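Local coordinates for BluB-like flavoprotein (PDB 3EO8) that binds flavin mononucleotide and, as a member of the nitroreductase family, probably works as an FMN-dependent oxidoreductase, at residues Val73-Val78 / Asn84-Phe89; Val49-Arg54 / Glu58-Val63; Leu103-Thr108 / Ala175-Glu180. All coordinates share one frame; numbering follows the deposited sequence.

Interaction 1. Residues Val73-Val78 / Asn84-Phe89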
ATOM      1  N   VAL A  73     -14.041  25.135  13.540  1.00 24.57           N
ATOM      2  CA  VAL A  73     -14.149  26.396  14.275  0.50 24.21           C
ATOM      3  C   VAL A  73     -12.857  27.194  14.179  1.00 23.88           C
ATOM      4  O   VAL A  73     -12.877  28.423  14.235  1.00 24.42           O
ATOM      5  CB  VAL A  73     -14.528  26.213  15.764  0.50 24.79           C
ATOM      6  CG1 VAL A  73     -15.970  25.757  15.891  0.50 25.92           C
ATOM      7  CG2 VAL A  73     -13.566  25.257  16.460  0.50 24.35           C
ATOM      8  N   GLU A  74     -11.730  26.521  14.024  1.00 23.74           N
ATOM      9  CA  GLU A  74     -10.480  27.263  13.779  1.00 23.93           C
ATOM     10  C   GLU A  74     -10.313  27.671  12.292  1.00 22.91           C
ATOM     11  O   GLU A  74      -9.775  28.739  11.998  1.00 23.70           O
ATOM     12  CB  GLU A  74      -9.282  26.446  14.222  1.00 23.97           C
ATOM     13  CG  GLU A  74      -9.360  26.025  15.669  1.00 26.40           C
ATOM     14  CD  GLU A  74      -9.361  27.165  16.658  1.00 33.37           C
ATOM     15  OE1 GLU A  74      -8.799  28.241  16.367  1.00 34.06           O
ATOM     16  OE2 GLU A  74      -9.912  26.949  17.759  1.00 38.71           O
HETATM   17  N   MSE A  75     -10.749  26.820  11.377  1.00 22.12           N
HETATM   18  CA  MSE A  75     -10.642  27.097   9.947  1.00 21.83           C
HETATM   19  C   MSE A  75     -11.483  28.312   9.599  1.00 22.82           C
HETATM   20  O   MSE A  75     -11.074  29.129   8.766  1.00 22.87           O
HETATM   21  CB  MSE A  75     -11.121  25.930   9.097  1.00 21.56           C
HETATM   22  CG  MSE A  75     -10.146  24.737   9.014  1.00 20.23           C
HETATM   23 SE   MSE A  75     -10.814  23.383   7.888  0.75 21.40          SE
HETATM   24  CE  MSE A  75     -10.248  24.167   6.174  1.00 21.01           C
ATOM     25  N   ASP A  76     -12.649  28.451  10.234  1.00 22.19           N
ATOM     26  CA  ASP A  76     -13.536  29.564   9.929  1.00 23.26           C
ATOM     27  C   ASP A  76     -12.896  30.904  10.229  1.00 23.69           C
ATOM     28  O   ASP A  76     -13.275  31.913   9.633  1.00 24.81           O
ATOM     29  CB  ASP A  76     -14.840  29.484  10.732  1.00 22.99           C
ATOM     30  CG  ASP A  76     -15.864  28.510  10.128  1.00 26.74           C
ATOM     31  OD1 ASP A  76     -15.858  28.297   8.894  1.00 28.07           O
ATOM     32  OD2 ASP A  76     -16.686  27.982  10.902  1.00 26.78           O
ATOM     33  N   LYS A  77     -11.970  30.936  11.172  1.00 24.50           N
ATOM     34  CA  LYS A  77     -11.292  32.185  11.529  1.00 25.27           C
ATOM     35  C   LYS A  77     -10.274  32.628  10.458  1.00 25.64           C
ATOM     36  O   LYS A  77      -9.869  33.795  10.437  1.00 26.66           O
ATOM     37  CB  LYS A  77     -10.567  32.037  12.863  1.00 25.24           C
ATOM     38  CG  LYS A  77     -11.454  31.602  14.050  1.00 25.58           C
ATOM     39  CD  LYS A  77     -10.618  31.259  15.307  1.00 26.01           C
ATOM     40  CE  LYS A  77     -11.477  30.582  16.390  1.00 26.31           C
ATOM     41  NZ  LYS A  77     -10.868  30.571  17.730  1.00 25.57           N
ATOM     42  N   VAL A  78      -9.868  31.705   9.594  1.00 25.72           N
ATOM     43  CA  VAL A  78      -8.872  31.968   8.534  1.00 25.88           C
ATOM     44  C   VAL A  78      -9.573  32.079   7.189  1.00 25.99           C
ATOM     45  O   VAL A  78      -9.344  33.024   6.440  1.00 26.70           O
ATOM     46  CB  VAL A  78      -7.827  30.830   8.432  1.00 26.39           C
ATOM     47  CG1 VAL A  78      -6.834  31.095   7.311  1.00 26.09           C
ATOM     48  CG2 VAL A  78      -7.119  30.623   9.742  1.00 25.93           C
ATOM     49  N   ASN A  84     -15.858  25.672   4.544  1.00 26.04           N
ATOM     50  CA  ASN A  84     -17.011  25.125   3.802  1.00 25.89           C
ATOM     51  C   ASN A  84     -16.660  24.004   2.861  1.00 25.66           C
ATOM     52  O   ASN A  84     -17.426  23.030   2.744  1.00 24.24           O
ATOM     53  CB  ASN A  84     -17.736  26.239   3.028  1.00 26.36           C
ATOM     54  CG  ASN A  84     -18.605  27.104   3.928  1.00 27.00           C
ATOM     55  OD1 ASN A  84     -18.917  26.727   5.054  1.00 27.34           O
ATOM     56  ND2 ASN A  84     -19.012  28.271   3.424  1.00 28.39           N
ATOM     57  N   ARG A  85     -15.524  24.106   2.176  1.00 24.78           N
ATOM     58  CA  ARG A  85     -15.076  23.002   1.346  1.00 25.91           C
ATOM     59  C   ARG A  85     -14.853  21.742   2.210  1.00 24.94           C
ATOM     60  O   ARG A  85     -15.232  20.624   1.818  1.00 24.90           O
ATOM     61  CB  ARG A  85     -13.831  23.394   0.515  1.00 26.63           C
ATOM     62  CG  ARG A  85     -14.191  24.289  -0.694  1.00 27.38           C
ATOM     63  CD  ARG A  85     -13.021  24.602  -1.691  1.00 28.60           C
ATOM     64  NE  ARG A  85     -13.391  25.788  -2.496  1.00 31.70           N
ATOM     65  CZ  ARG A  85     -13.055  26.019  -3.777  1.00 33.37           C
ATOM     66  NH1 ARG A  85     -12.312  25.163  -4.487  1.00 36.60           N
ATOM     67  NH2 ARG A  85     -13.480  27.133  -4.363  1.00 32.81           N
ATOM     68  N   PHE A  86     -14.321  21.919   3.405  1.00 24.64           N
ATOM     69  CA  PHE A  86     -14.107  20.766   4.321  1.00 24.48           C
ATOM     70  C   PHE A  86     -15.427  20.174   4.861  1.00 24.94           C
ATOM     71  O   PHE A  86     -15.554  18.951   4.985  1.00 25.36           O
ATOM     72  CB  PHE A  86     -13.194  21.179   5.468  1.00 24.51           C
ATOM     73  CG  PHE A  86     -12.708  20.044   6.329  1.00 23.51           C
ATOM     74  CD1 PHE A  86     -12.099  18.950   5.780  1.00 24.09           C
ATOM     75  CD2 PHE A  86     -12.802  20.122   7.717  1.00 24.13           C
ATOM     76  CE1 PHE A  86     -11.593  17.926   6.604  1.00 25.79           C
ATOM     77  CE2 PHE A  86     -12.304  19.117   8.522  1.00 24.15           C
ATOM     78  CZ  PHE A  86     -11.710  18.013   7.951  1.00 24.72           C
ATOM     79  N   ARG A  87     -16.413  21.022   5.150  1.00 25.20           N
ATOM     80  CA  ARG A  87     -17.746  20.541   5.520  1.00 24.81           C
ATOM     81  C   ARG A  87     -18.330  19.608   4.460  1.00 25.63           C
ATOM     82  O   ARG A  87     -18.883  18.545   4.766  1.00 24.24           O
ATOM     83  CB  ARG A  87     -18.693  21.737   5.727  1.00 24.18           C
ATOM     84  CG  ARG A  87     -18.383  22.552   6.954  1.00 24.82           C
ATOM     85  CD  ARG A  87     -19.297  23.805   7.177  1.00 24.26           C
ATOM     86  NE  ARG A  87     -18.974  24.368   8.481  1.00 24.85           N
ATOM     87  CZ  ARG A  87     -18.162  25.397   8.728  1.00 24.79           C
ATOM     88  NH1 ARG A  87     -17.631  26.147   7.766  1.00 26.71           N
ATOM     89  NH2 ARG A  87     -17.932  25.731   9.979  1.00 23.15           N
ATOM     90  N   LYS A  88     -18.234  20.028   3.202  1.00 26.81           N
ATOM     91  CA  LYS A  88     -18.816  19.242   2.104  1.00 26.38           C
ATOM     92  C   LYS A  88     -18.003  17.971   1.944  1.00 26.48           C
ATOM     93  O   LYS A  88     -18.554  16.898   1.724  1.00 26.22           O
ATOM     94  CB  LYS A  88     -18.807  20.040   0.783  1.00 27.02           C
ATOM     95  CG  LYS A  88     -19.514  19.288  -0.387  1.00 28.56           C
ATOM     96  CD  LYS A  88     -19.589  20.105  -1.702  1.00 28.82           C
ATOM     97  N   PHE A  89     -16.682  18.099   2.042  1.00 25.78           N
ATOM     98  CA  PHE A  89     -15.790  16.946   1.870  1.00 26.30           C
ATOM     99  C   PHE A  89     -16.082  15.810   2.874  1.00 26.52           C
ATOM    100  O   PHE A  89     -16.183  14.632   2.502  1.00 26.05           O
ATOM    101  CB  PHE A  89     -14.325  17.384   1.985  1.00 26.15           C
ATOM    102  CG  PHE A  89     -13.378  16.245   2.019  1.00 25.53           C
ATOM    103  CD1 PHE A  89     -12.948  15.652   0.857  1.00 27.68           C
ATOM    104  CD2 PHE A  89     -12.951  15.716   3.237  1.00 25.62           C
ATOM    105  CE1 PHE A  89     -12.089  14.559   0.898  1.00 27.51           C
ATOM    106  CE2 PHE A  89     -12.099  14.637   3.272  1.00 26.67           C
ATOM    107  CZ  PHE A  89     -11.676  14.056   2.103  1.00 27.42           C
TER
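A helical hairpin, formed where helix 54-75 ends and helix 80-93 runs back beside it, is held here by a salt bridge between Asp76 and Arg87 and by a Met-aromatic contact between Met75 and Phe86. The salt bridge is a two-pronged, end-on grip. Arg87 NH1 reaches Asp76 OD1 at 3.0 Å with an N-H...O angle of 167°, and Arg87 NH2 reaches Asp76 OD2 at 2.7 Å. Carboxylate and guanidinium lie almost in one plane, 16° apart, and both oxygens are met on their syn sides, although NH2 stands somewhat out of the carboxylate plane. Arginine suits the place because its chain, extended from CG to NE, spans the gap between the helices and presents two parallel N-H groups to the two oxygens of the aspartate. A further bond steadies the guanidinium from its own helix: Asn84 OD1 takes Arg87 NH1 at 3.1 Å in a more bent bond, with the nitrogen above the carbonyl plane. NH1 therefore serves two acceptors, and the rotation of the group is fixed by three bonds.

The second half of the contact is apolar and buried. Met75, a selenomethionine, has CG anti to the carbonyl carbon and an extended second torsion, which together bring SE to 3.8 Å from Phe86 CD2; the bend at chi3 only turns the terminal methyl. SE lies 4.6 Å from the ring centroid and approaches obliquely, 45° off the ring normal. A long, flexible, polarisable side chain fits well against an aromatic ring here.

The side chain of Phe86 is about 10 Å from a bound FMN. Met75 packs on Leu121 and Phe86 on Glu118 of the second subunit, so the hairpin lies against the dimer partner. Within the chain, Phe86 and Arg87 both pack on Leu72 of helix 54-75.

Interaction 2. Residues Val49-Arg54 / Glu58-Val63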
ATOM      1  N   VAL A  49     -11.266  -5.576  11.741  1.00 24.83           N
ATOM      2  CA  VAL A  49     -12.357  -5.559  12.703  1.00 24.51           C
ATOM      3  C   VAL A  49     -13.654  -5.329  11.969  1.00 24.24           C
ATOM      4  O   VAL A  49     -13.863  -4.280  11.390  1.00 23.21           O
ATOM      5  CB  VAL A  49     -12.148  -4.468  13.776  1.00 25.46           C
ATOM      6  CG1 VAL A  49     -13.293  -4.466  14.797  1.00 25.73           C
ATOM      7  CG2 VAL A  49     -10.816  -4.680  14.466  1.00 25.69           C
ATOM      8  N   VAL A  50     -14.522  -6.338  11.962  1.00 24.31           N
ATOM      9  CA  VAL A  50     -15.730  -6.284  11.163  1.00 23.95           C
ATOM     10  C   VAL A  50     -16.949  -5.869  11.989  1.00 23.10           C
ATOM     11  O   VAL A  50     -17.312  -6.540  12.965  1.00 24.00           O
ATOM     12  CB  VAL A  50     -16.000  -7.665  10.567  1.00 23.79           C
ATOM     13  CG1 VAL A  50     -17.267  -7.616   9.719  1.00 26.16           C
ATOM     14  CG2 VAL A  50     -14.817  -8.101   9.712  1.00 22.72           C
ATOM     15  N   ILE A  51     -17.586  -4.765  11.605  1.00 23.03           N
ATOM     16  CA  ILE A  51     -18.690  -4.222  12.368  1.00 23.10           C
ATOM     17  C   ILE A  51     -19.950  -4.163  11.550  1.00 24.56           C
ATOM     18  O   ILE A  51     -19.957  -3.611  10.460  1.00 23.64           O
ATOM     19  CB  ILE A  51     -18.365  -2.789  12.859  1.00 23.10           C
ATOM     20  CG1 ILE A  51     -17.159  -2.806  13.764  1.00 22.61           C
ATOM     21  CG2 ILE A  51     -19.548  -2.185  13.631  1.00 22.96           C
ATOM     22  CD1 ILE A  51     -16.510  -1.439  13.925  1.00 22.51           C
ATOM     23  N   LYS A  52     -21.026  -4.735  12.104  1.00 25.26           N
ATOM     24  CA  LYS A  52     -22.371  -4.578  11.580  1.00 25.68           C
ATOM     25  C   LYS A  52     -23.294  -3.865  12.577  1.00 26.48           C
ATOM     26  O   LYS A  52     -24.429  -3.509  12.227  1.00 27.47           O
ATOM     27  CB  LYS A  52     -22.955  -5.950  11.202  1.00 25.80           C
ATOM     28  CG  LYS A  52     -22.351  -6.573   9.943  1.00 24.48           C
ATOM     29  CD  LYS A  52     -22.876  -7.996   9.730  1.00 25.55           C
ATOM     30  CE  LYS A  52     -22.222  -8.705   8.567  1.00 24.42           C
ATOM     31  NZ  LYS A  52     -22.883 -10.030   8.385  1.00 24.93           N
ATOM     32  N   ARG A  53     -22.802  -3.629  13.789  1.00 25.84           N
ATOM     33  CA  ARG A  53     -23.641  -3.047  14.839  0.50 26.53           C
ATOM     34  C   ARG A  53     -23.877  -1.568  14.540  1.00 25.81           C
ATOM     35  O   ARG A  53     -22.958  -0.769  14.543  1.00 26.47           O
ATOM     36  CB  ARG A  53     -22.992  -3.240  16.218  0.50 26.56           C
ATOM     37  CG  ARG A  53     -23.955  -3.061  17.375  0.50 27.46           C
ATOM     38  CD  ARG A  53     -23.232  -2.818  18.697  0.50 26.94           C
ATOM     39  NE  ARG A  53     -22.465  -3.974  19.148  0.50 26.62           N
ATOM     40  CZ  ARG A  53     -21.403  -3.926  19.950  0.50 24.93           C
ATOM     41  NH1 ARG A  53     -20.914  -2.768  20.381  0.50 25.20           N
ATOM     42  NH2 ARG A  53     -20.804  -5.047  20.302  0.50 26.36           N
ATOM     43  N   ARG A  54     -25.135  -1.205  14.271  1.00 26.42           N
ATOM     44  CA  ARG A  54     -25.449   0.165  13.809  1.00 26.20           C
ATOM     45  C   ARG A  54     -25.031   1.207  14.815  1.00 25.74           C
ATOM     46  O   ARG A  54     -24.482   2.243  14.436  1.00 27.04           O
ATOM     47  CB  ARG A  54     -26.931   0.403  13.521  1.00 26.85           C
ATOM     48  CG  ARG A  54     -27.544  -0.391  12.404  1.00 28.60           C
ATOM     49  CD  ARG A  54     -26.846  -0.183  11.062  1.00 31.16           C
ATOM     50  NE  ARG A  54     -26.485   1.188  10.729  1.00 30.16           N
ATOM     51  CZ  ARG A  54     -25.910   1.529   9.570  1.00 31.88           C
ATOM     52  NH1 ARG A  54     -25.673   0.602   8.636  1.00 30.28           N
ATOM     53  NH2 ARG A  54     -25.559   2.803   9.345  1.00 30.47           N
ATOM     54  N   GLU A  58     -22.579   4.492  14.344  1.00 24.95           N
ATOM     55  CA  GLU A  58     -23.016   5.868  14.566  1.00 25.71           C
ATOM     56  C   GLU A  58     -22.119   6.539  15.588  1.00 24.54           C
ATOM     57  O   GLU A  58     -21.840   7.742  15.499  1.00 24.34           O
ATOM     58  CB  GLU A  58     -24.456   5.911  15.076  1.00 26.81           C
ATOM     59  CG  GLU A  58     -25.466   5.358  14.075  1.00 31.85           C
ATOM     60  CD  GLU A  58     -25.780   6.316  12.941  1.00 39.27           C
ATOM     61  OE1 GLU A  58     -25.331   7.492  13.009  1.00 43.60           O
ATOM     62  OE2 GLU A  58     -26.486   5.889  11.986  1.00 45.05           O
ATOM     63  N   LYS A  59     -21.701   5.780  16.604  1.00 23.71           N
ATOM     64  CA  LYS A  59     -20.787   6.311  17.597  1.00 23.74           C
ATOM     65  C   LYS A  59     -19.459   6.740  16.983  1.00 23.33           C
ATOM     66  O   LYS A  59     -18.882   7.740  17.377  1.00 23.31           O
ATOM     67  CB  LYS A  59     -20.580   5.301  18.744  1.00 23.32           C
ATOM     68  CG  LYS A  59     -21.763   5.277  19.708  1.00 24.27           C
ATOM     69  CD  LYS A  59     -21.682   4.155  20.720  1.00 24.47           C
ATOM     70  CE  LYS A  59     -22.885   4.169  21.691  1.00 26.42           C
ATOM     71  NZ  LYS A  59     -24.083   3.516  21.076  1.00 31.71           N
ATOM     72  N   ILE A  60     -18.988   5.981  16.012  1.00 22.94           N
ATOM     73  CA  ILE A  60     -17.714   6.266  15.327  1.00 23.55           C
ATOM     74  C   ILE A  60     -17.905   7.565  14.523  1.00 24.22           C
ATOM     75  O   ILE A  60     -17.069   8.448  14.522  1.00 23.58           O
ATOM     76  CB  ILE A  60     -17.283   5.055  14.483  1.00 23.66           C
ATOM     77  CG1 ILE A  60     -16.800   3.917  15.409  1.00 23.84           C
ATOM     78  CG2 ILE A  60     -16.177   5.409  13.485  1.00 23.11           C
ATOM     79  CD1 ILE A  60     -16.696   2.570  14.711  1.00 25.05           C
ATOM     80  N   ALA A  61     -19.048   7.680  13.879  1.00 23.76           N
ATOM     81  CA  ALA A  61     -19.367   8.879  13.084  1.00 23.96           C
ATOM     82  C   ALA A  61     -19.365  10.113  13.964  1.00 24.60           C
ATOM     83  O   ALA A  61     -18.753  11.144  13.632  1.00 25.34           O
ATOM     84  CB  ALA A  61     -20.712   8.671  12.368  1.00 23.50           C
ATOM     85  N   ASP A  62     -19.965   9.999  15.136  1.00 24.35           N
ATOM     86  CA  ASP A  62     -20.038  11.137  16.046  1.00 24.20           C
ATOM     87  C   ASP A  62     -18.661  11.610  16.502  1.00 23.73           C
ATOM     88  O   ASP A  62     -18.474  12.818  16.665  1.00 23.69           O
ATOM     89  CB  ASP A  62     -20.916  10.811  17.249  1.00 24.78           C
ATOM     90  CG  ASP A  62     -22.396  10.682  16.895  1.00 27.30           C
ATOM     91  OD1 ASP A  62     -22.843  11.189  15.843  1.00 31.60           O
ATOM     92  OD2 ASP A  62     -23.123  10.121  17.725  1.00 31.74           O
ATOM     93  N   VAL A  63     -17.693  10.706  16.738  1.00 23.80           N
ATOM     94  CA  VAL A  63     -16.351  11.178  17.153  1.00 23.94           C
ATOM     95  C   VAL A  63     -15.587  11.788  15.970  1.00 23.99           C
ATOM     96  O   VAL A  63     -14.779  12.710  16.147  1.00 24.62           O
ATOM     97  CB  VAL A  63     -15.447  10.100  17.874  1.00 24.33           C
ATOM     98  CG1 VAL A  63     -16.077   9.642  19.191  1.00 23.93           C
ATOM     99  CG2 VAL A  63     -15.067   8.958  16.941  1.00 21.73           C
TER
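Both isoleucines of this contact have CG1 placed anti to the carbonyl carbon (chi1 -61° for Ile51, -72° for Ile60), and their nearly extended second torsions carry the two CD1 methyls out to meet. This is a strand-to-helix connection within the alpha+beta nitroreductase fold: strand 47-51 ends, Arg53 takes the N-cap position, and helix 54-75 sets off at once. Ile51, on the strand, and Ile60, in the second turn of the helix, reach toward each other tip to tip, with the CD1 atoms 4.1 Å apart. Ile51 suits its place because a beta-branched side chain is at home in a strand; Ile60 suits its buried helical site because its apolar branch ends in a methyl that meets Ile51. Ile51 also packs on Leu105 of the neighbouring strand, while Ile60 touches Tyr97 and Ile173.

On the solvent side the segments are joined through the first turn of the helix. The first torsion of Glu58, with CG anti to the carbonyl carbon, lays Glu58 CG 3.3 Å from Arg54 O, and the bend at chi2 then turns the carboxylate. The charged ends are related more loosely: Arg54 NH2 and Glu58 OE2 stay 4.2 Å apart, beyond a salt bridge, with their planes turned 53° from each other. The bent arginine is spoken for elsewhere, its NH2 by Leu98 O and its NH1 by Ala100 O, which fixes the guanidinium against the chain entering strand 102-108. The carboxylate would add a favourable long-range attraction at most. Strand 47-51 meanwhile continues the sheet into the second subunit through a parallel pairing of Val49 and Val50. One i to i+4 bond of the helix's first turn, from Glu58 N to Arg54 O, measures 2.9 Å.

Interaction 3. Residues Leu103-Thr108 / Ala175-Glu180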
ATOM      1  N   LEU A 103     -19.076  -1.929   8.227  1.00 24.09           N
ATOM      2  CA  LEU A 103     -17.890  -1.094   8.374  1.00 23.55           C
ATOM      3  C   LEU A 103     -16.753  -2.011   8.811  1.00 24.04           C
ATOM      4  O   LEU A 103     -16.882  -2.710   9.801  1.00 24.51           O
ATOM      5  CB  LEU A 103     -18.070  -0.017   9.438  1.00 23.91           C
ATOM      6  CG  LEU A 103     -16.884   0.893   9.677  1.00 24.14           C
ATOM      7  CD1 LEU A 103     -16.530   1.619   8.367  1.00 22.62           C
ATOM      8  CD2 LEU A 103     -17.161   1.865  10.836  1.00 23.21           C
ATOM      9  N   VAL A 104     -15.635  -1.981   8.088  1.00 24.47           N
ATOM     10  CA  VAL A 104     -14.467  -2.741   8.495  1.00 24.40           C
ATOM     11  C   VAL A 104     -13.385  -1.752   8.913  1.00 24.37           C
ATOM     12  O   VAL A 104     -13.053  -0.844   8.172  1.00 26.03           O
ATOM     13  CB  VAL A 104     -13.948  -3.629   7.381  1.00 24.93           C
ATOM     14  CG1 VAL A 104     -12.811  -4.496   7.908  1.00 23.94           C
ATOM     15  CG2 VAL A 104     -15.105  -4.489   6.778  1.00 24.26           C
ATOM     16  N   LEU A 105     -12.850  -1.897  10.111  1.00 23.48           N
ATOM     17  CA  LEU A 105     -11.748  -1.082  10.535  1.00 23.80           C
ATOM     18  C   LEU A 105     -10.520  -1.909  10.318  1.00 24.46           C
ATOM     19  O   LEU A 105     -10.422  -3.040  10.845  1.00 25.28           O
ATOM     20  CB  LEU A 105     -11.859  -0.705  12.010  1.00 23.37           C
ATOM     21  CG  LEU A 105     -13.147  -0.010  12.433  1.00 24.35           C
ATOM     22  CD1 LEU A 105     -13.074   0.247  13.919  1.00 24.00           C
ATOM     23  CD2 LEU A 105     -13.379   1.241  11.667  1.00 24.10           C
ATOM     24  N   VAL A 106      -9.599  -1.374   9.532  1.00 24.73           N
ATOM     25  CA  VAL A 106      -8.386  -2.088   9.222  1.00 24.49           C
ATOM     26  C   VAL A 106      -7.294  -1.499  10.079  1.00 24.33           C
ATOM     27  O   VAL A 106      -6.845  -0.352   9.854  1.00 23.93           O
ATOM     28  CB  VAL A 106      -8.009  -2.014   7.741  1.00 24.56           C
ATOM     29  CG1 VAL A 106      -6.944  -3.006   7.504  1.00 27.04           C
ATOM     30  CG2 VAL A 106      -9.239  -2.356   6.849  1.00 26.46           C
ATOM     31  N   PHE A 107      -6.899  -2.278  11.087  1.00 24.18           N
ATOM     32  CA  PHE A 107      -5.798  -1.908  11.978  1.00 23.44           C
ATOM     33  C   PHE A 107      -4.480  -2.375  11.377  1.00 23.30           C
ATOM     34  O   PHE A 107      -4.433  -3.326  10.613  1.00 23.14           O
ATOM     35  CB  PHE A 107      -5.970  -2.517  13.377  1.00 23.60           C
ATOM     36  CG  PHE A 107      -6.911  -1.744  14.260  1.00 23.46           C
ATOM     37  CD1 PHE A 107      -8.283  -1.793  14.050  1.00 23.10           C
ATOM     38  CD2 PHE A 107      -6.427  -0.941  15.275  1.00 22.88           C
ATOM     39  CE1 PHE A 107      -9.161  -1.078  14.870  1.00 23.83           C
ATOM     40  CE2 PHE A 107      -7.275  -0.200  16.075  1.00 24.69           C
ATOM     41  CZ  PHE A 107      -8.656  -0.267  15.886  1.00 24.92           C
ATOM     42  N   THR A 108      -3.408  -1.692  11.739  1.00 22.93           N
ATOM     43  CA  THR A 108      -2.095  -1.978  11.197  1.00 23.68           C
ATOM     44  C   THR A 108      -1.068  -1.607  12.286  1.00 23.81           C
ATOM     45  O   THR A 108      -1.434  -1.150  13.366  1.00 23.96           O
ATOM     46  CB  THR A 108      -1.865  -1.217   9.864  1.00 24.13           C
ATOM     47  OG1 THR A 108      -0.661  -1.676   9.234  1.00 24.49           O
ATOM     48  CG2 THR A 108      -1.803   0.317  10.086  1.00 24.07           C
ATOM     49  N   ALA A 175     -10.667   4.646  20.643  1.00 24.05           N
ATOM     50  CA  ALA A 175     -11.222   4.751  21.994  1.00 23.43           C
ATOM     51  C   ALA A 175     -12.684   4.316  22.061  1.00 23.04           C
ATOM     52  O   ALA A 175     -13.085   3.620  22.988  1.00 23.92           O
ATOM     53  CB  ALA A 175     -11.083   6.178  22.490  1.00 22.48           C
ATOM     54  N   VAL A 176     -13.492   4.747  21.096  1.00 24.12           N
ATOM     55  CA  VAL A 176     -14.886   4.286  21.007  1.00 24.33           C
ATOM     56  C   VAL A 176     -14.965   2.779  20.829  1.00 23.52           C
ATOM     57  O   VAL A 176     -15.733   2.108  21.522  1.00 22.54           O
ATOM     58  CB  VAL A 176     -15.642   4.949  19.830  1.00 24.94           C
ATOM     59  CG1 VAL A 176     -17.017   4.285  19.619  1.00 28.12           C
ATOM     60  CG2 VAL A 176     -15.753   6.447  20.081  1.00 27.94           C
ATOM     61  N   LEU A 177     -14.192   2.237  19.893  1.00 22.87           N
ATOM     62  CA  LEU A 177     -14.225   0.799  19.644  1.00 23.39           C
ATOM     63  C   LEU A 177     -13.902   0.036  20.911  1.00 23.41           C
ATOM     64  O   LEU A 177     -14.579  -0.941  21.251  1.00 23.36           O
ATOM     65  CB  LEU A 177     -13.206   0.429  18.560  1.00 23.17           C
ATOM     66  CG  LEU A 177     -13.119  -1.038  18.199  1.00 23.67           C
ATOM     67  CD1 LEU A 177     -14.460  -1.527  17.607  1.00 22.53           C
ATOM     68  CD2 LEU A 177     -11.962  -1.259  17.223  1.00 23.38           C
ATOM     69  N   GLU A 178     -12.849   0.477  21.590  1.00 23.79           N
ATOM     70  CA  GLU A 178     -12.392  -0.174  22.834  1.00 23.34           C
ATOM     71  C   GLU A 178     -13.469  -0.100  23.925  1.00 22.80           C
ATOM     72  O   GLU A 178     -13.795  -1.103  24.552  1.00 22.17           O
ATOM     73  CB  GLU A 178     -11.117   0.494  23.322  1.00 23.72           C
ATOM     74  CG  GLU A 178     -10.466  -0.137  24.525  1.00 22.55           C
ATOM     75  CD  GLU A 178      -9.127   0.515  24.828  1.00 24.54           C
ATOM     76  OE1 GLU A 178      -8.192   0.450  23.963  1.00 27.88           O
ATOM     77  OE2 GLU A 178      -9.013   1.119  25.907  1.00 25.93           O
ATOM     78  N   ALA A 179     -14.039   1.088  24.100  1.00 22.28           N
ATOM     79  CA  ALA A 179     -15.033   1.313  25.142  1.00 22.10           C
ATOM     80  C   ALA A 179     -16.311   0.483  24.933  1.00 21.58           C
ATOM     81  O   ALA A 179     -16.952   0.072  25.915  1.00 21.22           O
ATOM     82  CB  ALA A 179     -15.360   2.783  25.248  1.00 21.22           C
ATOM     83  N   GLU A 180     -16.667   0.247  23.672  1.00 22.56           N
ATOM     84  CA  GLU A 180     -17.935  -0.377  23.303  1.00 23.45           C
ATOM     85  C   GLU A 180     -17.872  -1.890  23.025  1.00 23.81           C
ATOM     86  O   GLU A 180     -18.918  -2.541  22.956  1.00 24.07           O
ATOM     87  CB  GLU A 180     -18.502   0.297  22.046  1.00 24.11           C
ATOM     88  CG  GLU A 180     -18.851   1.747  22.196  1.00 25.69           C
ATOM     89  CD  GLU A 180     -19.995   2.003  23.166  1.00 28.30           C
ATOM     90  OE1 GLU A 180     -20.943   1.200  23.251  1.00 29.11           O
ATOM     91  OE2 GLU A 180     -19.932   3.043  23.838  1.00 31.49           O
TER
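Leu177 is directed toward the sheet, and two side chains of one strand, Leu105 and Phe107, come out to receive it. Its CG stands anti to the backbone N (chi1 180°) and beside the carbonyl carbon, and CD2 is the branch that reaches the strand and does all the close touching. That methyl meets Leu105 CD1 at 3.8 Å; the two leucines reach toward each other tip to tip. Against Phe107 the approach is different. Leucine and phenylalanine come from opposite directions, and Leu177 CD2 lies 3.7 Å from both Phe107 CE1 and Phe107 CZ, set obliquely to the ring. One methyl thus rests against two neighbours on the strand, an aliphatic tip and the far end of a ring.

Leu105 and Phe107 are two residues apart on the strand, so the alternation of an extended chain puts both on the same side of the sheet. Each has CG anti to its carbonyl carbon (chi1 -56° in Leu105, -81° in Phe107), and both are directed toward the helix. Leucine suits the helical position because its branch point, one carbon beyond CB, carries the methyls clear of the helix backbone to a sheet whose nearest CA, that of Leu105, is 9.6 Å from its own. A flat, wide ring at Phe107 packs beside the leucine tips, and all three residues are buried. The contact is hydrophobic packing that joins helix 170-181 to the central antiparallel sheet of the nitroreductase fold.

Around it, Phe183 touches both Phe107 and Leu177, while Leu105 also packs on Leu190 and Met193 of strand 189-197. Val176 turns to helix 54-75, so helices 170-181 and 54-75 lie next to each other on the same face of the sheet; the other face, through Val106, packs on helix 137-155.

Overall arrangement
From the N terminus, interaction 2 comes first, closing the short turn from strand 47-51 into helix 54-75. The far end of that helix enters interaction 1, where the chain folds back into helix 80-93. Next comes strand 102-108, and interaction 3 closes a much longer loop, of 66 residues, to helix 170-181. The three follow in series; none nests or crosses. Interactions 2 and 3 touch: strands 47-51 and 102-108 are antiparallel neighbours, bonded through Val49 N to Leu105 O, and Val63 packs on Val176. Interaction 1 stands apart, its centre about 25 Å from that of interaction 2, linked by helix 54-75, which joins sheet and hairpin.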